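Local coordinates for 3-keto-5-aminohexanoate cleavage protein (Archaeoglobus fulgidus, PDB 3LOT) that probably catalyses cleavage of 3-keto-5-aminohexanoate or a related beta-keto acid, using a bound zinc ion, at residues D[241-246]-D[257-262]. Sequence-based numbering, arbitrary orientation.
Sequences RFQMPL and VRVGLE. With ZN (zinc ion), chain P.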
loop_
_atom_site.group_PDB
_atom_site.type_symbol
_atom_site.label_atom_id
_atom_site.label_comp_id
_atom_site.label_asym_id
_atom_site.label_seq_id
_atom_site.Cartn_x
_atom_site.Cartn_y
_atom_site.Cartn_z
ATOM N N ARG D 241 -4.557 -23.278 5.888
ATOM C CA ARG D 241 -4.726 -23.343 4.461
ATOM C C ARG D 241 -4.064 -22.223 3.687
ATOM O O ARG D 241 -4.031 -22.267 2.476
ATOM C CB ARG D 241 -6.195 -23.349 4.150
ATOM C CG ARG D 241 -6.887 -22.064 4.448
ATOM C CD ARG D 241 -8.382 -22.287 4.188
ATOM N NE ARG D 241 -9.164 -21.085 4.375
ATOM C CZ ARG D 241 -9.348 -20.138 3.456
ATOM N NH1 ARG D 241 -10.113 -19.089 3.757
ATOM N NH2 ARG D 241 -8.775 -20.207 2.248
ATOM N N PHE D 242 -3.521 -21.229 4.376
ATOM C CA PHE D 242 -2.790 -20.152 3.719
ATOM C C PHE D 242 -1.325 -20.478 3.559
ATOM O O PHE D 242 -0.570 -19.684 2.989
ATOM C CB PHE D 242 -2.981 -18.818 4.491
ATOM C CG PHE D 242 -4.409 -18.376 4.502
ATOM C CD1 PHE D 242 -4.958 -17.788 3.407
ATOM C CD2 PHE D 242 -5.218 -18.666 5.572
ATOM C CE1 PHE D 242 -6.281 -17.419 3.419
ATOM C CE2 PHE D 242 -6.524 -18.297 5.581
ATOM C CZ PHE D 242 -7.060 -17.688 4.489
ATOM N N GLN D 243 -0.937 -21.669 4.017
ATOM C CA GLN D 243 0.448 -22.126 3.995
ATOM C C GLN D 243 1.031 -22.083 2.579
ATOM O O GLN D 243 2.091 -21.500 2.366
ATOM C CB GLN D 243 0.577 -23.538 4.579
ATOM C CG GLN D 243 2.013 -24.101 4.556
ATOM C CD GLN D 243 2.127 -25.434 5.284
ATOM O OE1 GLN D 243 2.606 -25.497 6.419
ATOM N NE2 GLN D 243 1.607 -26.464 4.678
HETATM N N MSE D 244 0.348 -22.698 1.623
HETATM C CA MSE D 244 0.920 -22.799 0.264
HETATM C C MSE D 244 0.758 -21.492 -0.535
HETATM O O MSE D 244 1.716 -21.031 -1.167
HETATM C CB MSE D 244 0.391 -24.024 -0.469
HETATM C CG MSE D 244 0.777 -25.370 0.146
HETATM SE SE MSE D 244 2.680 -25.695 0.100
HETATM C CE MSE D 244 2.708 -27.223 1.360
ATOM N N PRO D 245 -0.438 -20.867 -0.516
ATOM C CA PRO D 245 -0.635 -19.607 -1.258
ATOM C C PRO D 245 0.309 -18.473 -0.790
ATOM O O PRO D 245 1.035 -17.835 -1.618
ATOM C CB PRO D 245 -2.107 -19.244 -0.967
ATOM C CG PRO D 245 -2.737 -20.500 -0.657
ATOM C CD PRO D 245 -1.694 -21.331 0.084
ATOM N N LEU D 246 0.361 -18.257 0.515
ATOM C CA LEU D 246 1.213 -17.191 1.029
ATOM C C LEU D 246 2.695 -17.584 0.942
ATOM O O LEU D 246 3.559 -16.745 0.697
ATOM C CB LEU D 246 0.810 -16.803 2.453
ATOM C CG LEU D 246 -0.628 -16.354 2.608
ATOM C CD1 LEU D 246 -0.861 -15.771 4.002
ATOM C CD2 LEU D 246 -0.942 -15.310 1.543
ATOM N N VAL D 257 10.595 -19.476 2.476
ATOM C CA VAL D 257 9.341 -20.050 2.863
ATOM C C VAL D 257 9.501 -21.163 3.919
ATOM O O VAL D 257 10.489 -21.922 3.929
ATOM C CB VAL D 257 8.611 -20.561 1.637
ATOM C CG1 VAL D 257 9.484 -21.621 0.863
ATOM C CG2 VAL D 257 7.251 -21.141 2.036
ATOM N N ARG D 258 8.520 -21.223 4.817
ATOM C CA ARG D 258 8.404 -22.262 5.830
ATOM C C ARG D 258 7.081 -22.968 5.635
ATOM O O ARG D 258 6.034 -22.303 5.362
ATOM C CB ARG D 258 8.458 -21.675 7.241
ATOM C CG ARG D 258 8.194 -22.664 8.358
ATOM C CD ARG D 258 8.565 -22.109 9.728
ATOM N NE ARG D 258 7.463 -22.207 10.674
ATOM C CZ ARG D 258 7.542 -21.871 11.949
ATOM N NH1 ARG D 258 8.698 -21.454 12.497
ATOM N NH2 ARG D 258 6.468 -21.977 12.704
ATOM N N VAL D 259 7.143 -24.298 5.724
ATOM C CA VAL D 259 5.981 -25.167 5.641
ATOM C C VAL D 259 6.088 -26.111 6.858
ATOM O O VAL D 259 6.937 -25.922 7.733
ATOM C CB VAL D 259 5.927 -25.939 4.307
ATOM C CG1 VAL D 259 5.801 -24.976 3.136
ATOM C CG2 VAL D 259 7.174 -26.890 4.118
ATOM N N GLY D 260 5.201 -27.078 6.963
ATOM C CA GLY D 260 5.356 -28.056 8.035
ATOM C C GLY D 260 4.102 -28.191 8.864
ATOM O O GLY D 260 3.260 -27.272 8.882
ATOM N N LEU D 261 3.993 -29.350 9.512
ATOM C CA LEU D 261 2.821 -29.737 10.315
ATOM C C LEU D 261 2.677 -28.884 11.541
ATOM O O LEU D 261 1.608 -28.796 12.095
ATOM C CB LEU D 261 2.860 -31.221 10.711
ATOM C CG LEU D 261 2.871 -32.258 9.579
ATOM C CD1 LEU D 261 2.650 -33.677 10.125
ATOM C CD2 LEU D 261 1.840 -31.958 8.601
ATOM N N GLU D 262 3.749 -28.218 11.968
ATOM C CA GLU D 262 3.582 -27.207 12.990
ATOM C C GLU D 262 2.555 -26.099 12.649
ATOM O O GLU D 262 1.833 -25.638 13.555
ATOM C CB GLU D 262 4.933 -26.604 13.363
ATOM C CG GLU D 262 4.839 -25.262 14.080
ATOM C CD GLU D 262 6.166 -24.888 14.741
ATOM O OE1 GLU D 262 7.182 -25.631 14.655
ATOM O OE2 GLU D 262 6.131 -23.838 15.356
HETATM ZN ZN ZN P . 7.765 -22.918 16.387
HETATM O O HOH W 1 3.866 -20.709 4.559
#
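Gln243, in the first turn of helix 243-252, reaches across to Val259 and Gly260 at the end of strand 256-259; both elements belong to a beta-alpha-beta unit, strand 232-238 to helix to strand, of the TIM barrel. With CG anti to the backbone N (chi1 179°) and the chain extended beyond it, the carboxamide is carried over to the strand, crossing the Val259 side chain at about a right angle. Its OE1 lies 3.1 Å from Gly260 N and equally 3.1 Å from Gly260 O, the latter a pair of acceptors and no hydrogen bond. The same OE1 is 3.5 Å from Val259 CA. Gln243 CD rests 4.0 Å from Val259 CB. This is the tight, buried part of the contact. Shortened to alanine, Gln243 would probably leave a gap beside Val259 and the Gly260 backbone without the amide now packed on it. At Gly260 (phi 127°) a CB would press on the carbonyl O of Val259, which favours glycine. Farther along the helix the fit is looser: Met244, present as selenomethionine, meets Val259 through its terminal CE, 4.2 Å from Val259 CG1. On another flank a water joins the backbones, hydrogen-bonded to Gln243 O and, at 2.8 Å, to Arg258 O. From within the strand, Arg258 extends to the zinc site; its NH2 forms salt bridges with Glu262 and Asp263, which probably helps to orient the zinc-binding carboxylate. His50 and His52 also bind the zinc, and Glu262 OE2 meets it at 2.1 Å.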